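Local coordinates for protein DNMT2 (PDB 4H0N) that probably methylates cytosine 38 in the anticodon loop of tRNA(Asp), taking the methyl group from S-adenosyl-L-methionine, and probably also has DNA cytosine-5 methyltransferase activity, at residues A[13-25]-A[318-332]. The protein carries 3 engineered substitutions. Numbering follows the deposited sequence.
With SAH (S-adenosyl-L-homocysteine), chain E.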
loop_
_atom_site.group_PDB
_atom_site.type_symbol
_atom_site.label_atom_id
_atom_site.label_comp_id
_atom_site.label_asym_id
_atom_site.label_seq_id
_atom_site.Cartn_x
_atom_site.Cartn_y
_atom_site.Cartn_z
ATOM N N ILE A 13 -8.125 3.246 3.361
ATOM C CA ILE A 13 -9.223 2.285 3.388
ATOM C C ILE A 13 -9.001 1.227 4.472
ATOM O O ILE A 13 -9.773 0.275 4.592
ATOM C CB ILE A 13 -9.454 1.600 2.016
ATOM C CG1 ILE A 13 -8.294 0.660 1.686
ATOM C CG2 ILE A 13 -9.667 2.634 0.916
ATOM C CD1 ILE A 13 -8.448 -0.046 0.368
ATOM N N GLY A 14 -7.942 1.396 5.255
ATOM C CA GLY A 14 -7.743 0.584 6.441
ATOM C C GLY A 14 -6.975 -0.715 6.261
ATOM O O GLY A 14 -7.369 -1.749 6.797
ATOM N N GLY A 15 -5.876 -0.662 5.517
ATOM C CA GLY A 15 -5.030 -1.829 5.332
ATOM C C GLY A 15 -4.313 -2.212 6.613
ATOM O O GLY A 15 -4.139 -3.394 6.914
ATOM N N MET A 16 -3.893 -1.199 7.365
ATOM C CA MET A 16 -3.273 -1.401 8.665
ATOM C C MET A 16 -4.191 -2.218 9.567
ATOM O O MET A 16 -3.782 -3.234 10.130
ATOM C CB MET A 16 -2.985 -0.049 9.312
ATOM C CG MET A 16 -1.949 0.779 8.582
ATOM S SD MET A 16 -0.327 -0.000 8.620
ATOM C CE MET A 16 0.727 1.369 8.160
ATOM N N HIS A 17 -5.437 -1.766 9.682
ATOM C CA HIS A 17 -6.457 -2.440 10.475
ATOM C C HIS A 17 -6.622 -3.893 10.038
ATOM O O HIS A 17 -6.785 -4.788 10.867
ATOM C CB HIS A 17 -7.782 -1.694 10.338
ATOM C CG HIS A 17 -8.792 -2.041 11.382
ATOM N ND1 HIS A 17 -9.867 -1.230 11.674
ATOM C CD2 HIS A 17 -8.899 -3.116 12.205
ATOM C CE1 HIS A 17 -10.590 -1.787 12.632
ATOM N NE2 HIS A 17 -10.027 -2.926 12.967
ATOM N N CYS A 18 -6.572 -4.127 8.731
ATOM C CA CYS A 18 -6.664 -5.481 8.212
ATOM C C CYS A 18 -5.452 -6.309 8.596
ATOM O O CYS A 18 -5.562 -7.510 8.822
ATOM C CB CYS A 18 -6.822 -5.465 6.696
ATOM S SG CYS A 18 -8.499 -5.139 6.168
ATOM N N ALA A 19 -4.300 -5.656 8.670
ATOM C CA ALA A 19 -3.051 -6.336 8.971
ATOM C C ALA A 19 -2.937 -6.673 10.458
ATOM O O ALA A 19 -2.372 -7.705 10.831
ATOM C CB ALA A 19 -1.872 -5.491 8.515
ATOM N N TRP A 20 -3.477 -5.803 11.303
ATOM C CA TRP A 20 -3.472 -6.036 12.742
ATOM C C TRP A 20 -4.254 -7.298 13.098
ATOM O O TRP A 20 -3.851 -8.059 13.978
ATOM C CB TRP A 20 -4.059 -4.841 13.488
ATOM C CG TRP A 20 -4.021 -5.026 14.965
ATOM C CD1 TRP A 20 -5.063 -5.364 15.782
ATOM C CD2 TRP A 20 -2.871 -4.914 15.809
ATOM N NE1 TRP A 20 -4.633 -5.456 17.081
ATOM C CE2 TRP A 20 -3.289 -5.188 17.122
ATOM C CE3 TRP A 20 -1.527 -4.601 15.576
ATOM C CZ2 TRP A 20 -2.413 -5.161 18.204
ATOM C CZ3 TRP A 20 -0.659 -4.574 16.651
ATOM C CH2 TRP A 20 -1.104 -4.851 17.948
ATOM N N LYS A 21 -5.373 -7.513 12.410
ATOM C CA LYS A 21 -6.178 -8.711 12.611
ATOM C C LYS A 21 -5.407 -9.954 12.208
ATOM O O LYS A 21 -5.383 -10.938 12.938
ATOM C CB LYS A 21 -7.479 -8.630 11.814
ATOM C CG LYS A 21 -8.528 -7.721 12.424
ATOM C CD LYS A 21 -9.813 -7.734 11.601
ATOM C CE LYS A 21 -10.867 -6.805 12.197
ATOM N NZ LYS A 21 -12.197 -6.964 11.538
ATOM N N GLU A 22 -4.776 -9.900 11.041
ATOM C CA GLU A 22 -4.046 -11.048 10.521
ATOM C C GLU A 22 -2.897 -11.480 11.432
ATOM O O GLU A 22 -2.499 -12.642 11.419
ATOM C CB GLU A 22 -3.537 -10.764 9.106
ATOM C CG GLU A 22 -4.285 -11.515 8.018
ATOM C CD GLU A 22 -3.762 -12.928 7.811
ATOM O OE1 GLU A 22 -4.571 -13.879 7.862
ATOM O OE2 GLU A 22 -2.543 -13.087 7.583
ATOM N N SER A 23 -2.382 -10.549 12.232
ATOM C CA SER A 23 -1.237 -10.823 13.103
ATOM C C SER A 23 -1.598 -11.707 14.289
ATOM O O SER A 23 -0.742 -12.411 14.824
ATOM C CB SER A 23 -0.609 -9.514 13.606
ATOM O OG SER A 23 -1.484 -8.809 14.475
ATOM N N GLY A 24 -2.862 -11.658 14.701
ATOM C CA GLY A 24 -3.340 -12.428 15.839
ATOM C C GLY A 24 -3.041 -11.742 17.159
ATOM O O GLY A 24 -3.234 -12.314 18.229
ATOM N N LEU A 25 -2.575 -10.503 17.076
ATOM C CA LEU A 25 -2.146 -9.755 18.252
ATOM C C LEU A 25 -3.321 -9.191 19.045
ATOM O O LEU A 25 -4.386 -8.912 18.491
ATOM C CB LEU A 25 -1.196 -8.627 17.847
ATOM C CG LEU A 25 0.295 -8.955 17.864
ATOM C CD1 LEU A 25 0.557 -10.335 17.281
ATOM C CD2 LEU A 25 1.066 -7.900 17.098
ATOM N N SER A 318 -3.019 1.973 -0.940
ATOM C CA SER A 318 -3.104 1.123 0.240
ATOM C C SER A 318 -1.843 0.300 0.484
ATOM O O SER A 318 -0.811 0.499 -0.162
ATOM C CB SER A 318 -4.331 0.216 0.166
ATOM O OG SER A 318 -4.662 -0.280 1.450
ATOM N N VAL A 319 -1.938 -0.627 1.430
ATOM C CA VAL A 319 -0.797 -1.423 1.848
ATOM C C VAL A 319 -1.000 -2.886 1.493
ATOM O O VAL A 319 -2.130 -3.320 1.257
ATOM C CB VAL A 319 -0.614 -1.341 3.371
ATOM C CG1 VAL A 319 -0.634 0.103 3.835
ATOM C CG2 VAL A 319 -1.707 -2.132 4.079
ATOM N N ASN A 320 0.087 -3.651 1.449
ATOM C CA ASN A 320 -0.041 -5.102 1.415
ATOM C C ASN A 320 -0.267 -5.599 2.838
ATOM O O ASN A 320 0.611 -5.489 3.688
ATOM C CB ASN A 320 1.187 -5.775 0.807
ATOM C CG ASN A 320 1.049 -7.292 0.754
ATOM O OD1 ASN A 320 1.152 -7.977 1.776
ATOM N ND2 ASN A 320 0.810 -7.823 -0.440
ATOM N N VAL A 321 -1.454 -6.135 3.086
ATOM C CA VAL A 321 -1.850 -6.560 4.421
ATOM C C VAL A 321 -0.922 -7.633 5.008
ATOM O O VAL A 321 -0.677 -7.657 6.212
ATOM C CB VAL A 321 -3.338 -7.012 4.432
ATOM C CG1 VAL A 321 -3.699 -7.731 5.716
ATOM C CG2 VAL A 321 -4.245 -5.814 4.219
ATOM N N LYS A 322 -0.380 -8.493 4.155
ATOM C CA LYS A 322 0.454 -9.599 4.624
ATOM C C LYS A 322 1.809 -9.154 5.163
ATOM O O LYS A 322 2.228 -9.582 6.237
ATOM C CB LYS A 322 0.645 -10.632 3.516
ATOM C CG LYS A 322 1.698 -11.675 3.812
ATOM C CD LYS A 322 1.142 -13.064 3.604
ATOM C CE LYS A 322 2.254 -14.049 3.288
ATOM N NZ LYS A 322 1.845 -15.468 3.471
ATOM N N VAL A 323 2.492 -8.299 4.415
ATOM C CA VAL A 323 3.803 -7.815 4.827
ATOM C C VAL A 323 3.743 -7.111 6.184
ATOM O O VAL A 323 4.602 -7.326 7.041
ATOM C CB VAL A 323 4.408 -6.870 3.772
ATOM C CG1 VAL A 323 5.747 -6.330 4.241
ATOM C CG2 VAL A 323 4.562 -7.597 2.447
ATOM N N ILE A 324 2.719 -6.288 6.387
ATOM C CA ILE A 324 2.597 -5.534 7.633
ATOM C C ILE A 324 2.288 -6.450 8.812
ATOM O O ILE A 324 2.807 -6.264 9.916
ATOM C CB ILE A 324 1.533 -4.429 7.520
ATOM C CG1 ILE A 324 1.984 -3.389 6.503
ATOM C CG2 ILE A 324 1.286 -3.762 8.865
ATOM C CD1 ILE A 324 1.034 -2.273 6.373
ATOM N N SER A 325 1.449 -7.448 8.561
ATOM C CA SER A 325 1.134 -8.447 9.563
ATOM C C SER A 325 2.418 -9.141 10.019
ATOM O O SER A 325 2.627 -9.372 11.216
ATOM C CB SER A 325 0.142 -9.457 8.995
ATOM O OG SER A 325 -0.337 -10.324 10.006
ATOM N N GLU A 326 3.292 -9.449 9.067
ATOM C CA GLU A 326 4.571 -10.074 9.397
ATOM C C GLU A 326 5.514 -9.162 10.182
ATOM O O GLU A 326 6.260 -9.633 11.036
ATOM C CB GLU A 326 5.257 -10.616 8.142
ATOM C CG GLU A 326 4.534 -11.804 7.529
ATOM C CD GLU A 326 4.362 -12.954 8.510
ATOM O OE1 GLU A 326 5.359 -13.360 9.148
ATOM O OE2 GLU A 326 3.223 -13.448 8.651
ATOM N N LEU A 327 5.487 -7.863 9.890
ATOM C CA LEU A 327 6.323 -6.904 10.612
ATOM C C LEU A 327 5.759 -6.656 12.006
ATOM O O LEU A 327 6.512 -6.492 12.970
ATOM C CB LEU A 327 6.433 -5.586 9.844
ATOM C CG LEU A 327 7.236 -5.579 8.542
ATOM C CD1 LEU A 327 7.035 -4.272 7.809
ATOM C CD2 LEU A 327 8.708 -5.806 8.810
ATOM N N LEU A 328 4.432 -6.630 12.108
ATOM C CA LEU A 328 3.765 -6.512 13.404
ATOM C C LEU A 328 4.157 -7.653 14.340
ATOM O O LEU A 328 4.393 -7.424 15.526
ATOM C CB LEU A 328 2.242 -6.446 13.244
ATOM C CG LEU A 328 1.656 -5.112 12.772
ATOM C CD1 LEU A 328 0.176 -5.256 12.454
ATOM C CD2 LEU A 328 1.866 -4.039 13.817
ATOM N N LYS A 329 4.236 -8.872 13.809
ATOM C CA LYS A 329 4.708 -10.012 14.597
ATOM C C LYS A 329 6.122 -9.770 15.109
ATOM O O LYS A 329 6.424 -10.029 16.274
ATOM C CB LYS A 329 4.669 -11.308 13.785
ATOM C CG LYS A 329 3.271 -11.771 13.444
ATOM C CD LYS A 329 3.295 -12.964 12.508
ATOM C CE LYS A 329 1.940 -13.155 11.860
ATOM N NZ LYS A 329 1.714 -14.566 11.456
ATOM N N ILE A 330 6.981 -9.264 14.234
ATOM C CA ILE A 330 8.362 -8.992 14.597
ATOM C C ILE A 330 8.453 -7.860 15.622
ATOM O O ILE A 330 9.150 -7.976 16.632
ATOM C CB ILE A 330 9.193 -8.660 13.346
ATOM C CG1 ILE A 330 9.423 -9.931 12.528
ATOM C CG2 ILE A 330 10.519 -8.029 13.720
ATOM C CD1 ILE A 330 10.112 -9.693 11.220
ATOM N N LEU A 331 7.722 -6.780 15.365
ATOM C CA LEU A 331 7.735 -5.606 16.230
ATOM C C LEU A 331 7.312 -5.913 17.670
ATOM O O LEU A 331 7.788 -5.280 18.614
ATOM C CB LEU A 331 6.836 -4.513 15.641
ATOM C CG LEU A 331 6.692 -3.202 16.427
ATOM C CD1 LEU A 331 8.054 -2.577 16.711
ATOM C CD2 LEU A 331 5.790 -2.218 15.696
ATOM N N PHE A 332 6.427 -6.889 17.839
ATOM C CA PHE A 332 5.848 -7.170 19.149
ATOM C C PHE A 332 6.417 -8.416 19.824
ATOM O O PHE A 332 6.002 -8.774 20.927
ATOM C CB PHE A 332 4.323 -7.268 19.048
ATOM C CG PHE A 332 3.649 -5.942 18.834
ATOM C CD1 PHE A 332 2.980 -5.314 19.874
ATOM C CD2 PHE A 332 3.698 -5.310 17.599
ATOM C CE1 PHE A 332 2.363 -4.085 19.682
ATOM C CE2 PHE A 332 3.086 -4.087 17.406
ATOM C CZ PHE A 332 2.416 -3.474 18.447
HETATM N N SAH E . -2.374 3.046 4.245
HETATM C CA SAH E . -3.677 3.606 3.904
HETATM C CB SAH E . -3.577 4.940 3.153
HETATM C CG SAH E . -2.189 5.489 2.830
HETATM S SD SAH E . -2.256 6.688 1.470
HETATM C C SAH E . -4.558 2.601 3.153
HETATM O O SAH E . -5.318 2.961 2.252
HETATM O OXT SAH E . -4.544 1.405 3.437
HETATM C "C5'" SAH E . -2.251 8.110 2.594
HETATM C "C4'" SAH E . -3.643 8.633 2.955
HETATM O "O4'" SAH E . -3.534 9.555 4.023
HETATM C "C3'" SAH E . -4.344 9.367 1.818
HETATM O "O3'" SAH E . -5.456 8.616 1.382
HETATM C "C2'" SAH E . -4.797 10.698 2.399
HETATM O "O2'" SAH E . -6.188 10.877 2.251
HETATM C "C1'" SAH E . -4.451 10.622 3.875
HETATM N N9 SAH E . -3.855 11.882 4.366
HETATM C C8 SAH E . -2.942 12.674 3.718
HETATM N N7 SAH E . -2.648 13.732 4.508
HETATM C C5 SAH E . -3.360 13.631 5.653
HETATM C C6 SAH E . -3.439 14.432 6.787
HETATM N N6 SAH E . -2.718 15.546 6.875
HETATM N N1 SAH E . -4.273 14.064 7.823
HETATM C C2 SAH E . -5.024 12.909 7.730
HETATM N N3 SAH E . -4.943 12.118 6.601
HETATM C C4 SAH E . -4.124 12.472 5.578
#
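Trp20 and Phe332 meet in a T-shaped stack in the C-terminal halves of helices 15-23 and 321-332, which cross at -55° with axes 7.9 Å apart. The tryptophan turns the edge of its six-membered ring to the phenylalanine face, the ring centroids lying 5.3 Å apart. Leu25 CD2 also sits over a face of Phe332, in a CH-pi contact 4.1 Å from the ring centroid. With its CG anti to the backbone N (chi1 -178°), Trp20 swings CE3 and CZ3 round to the methyls of Leu328. A serine in place of Trp20 would probably open a gap beside Leu328 and take away the edge presented to the Phe332 face. Nearer the N-terminal ends, Ala19 CB fits against Val321 O and, 3.6 Å away, Ile324 CG2, while Met16, bent at chi2, brings SD to 3.5 Å from Ile324 CD1. Where the helices begin, side-chain-free Gly15 lets Val319 CG2 approach its CA to 3.6 Å. Here the bound S-adenosyl-L-homocysteine joins both segments: its OXT accepts from Ser318 OG at 2.6 Å and from Gly15 N, and its O from Ile13 N. Both helices pack on the central sheet, Trp20 touching strand 4-9 and Leu328 strand 114-119. The glycine-containing loop after strand 4-9 that holds the ligand carboxylate is characteristic of the Rossmann-like class I methyltransferase fold, with Ser318, just ahead of the C-terminal helix, adding to the pocket.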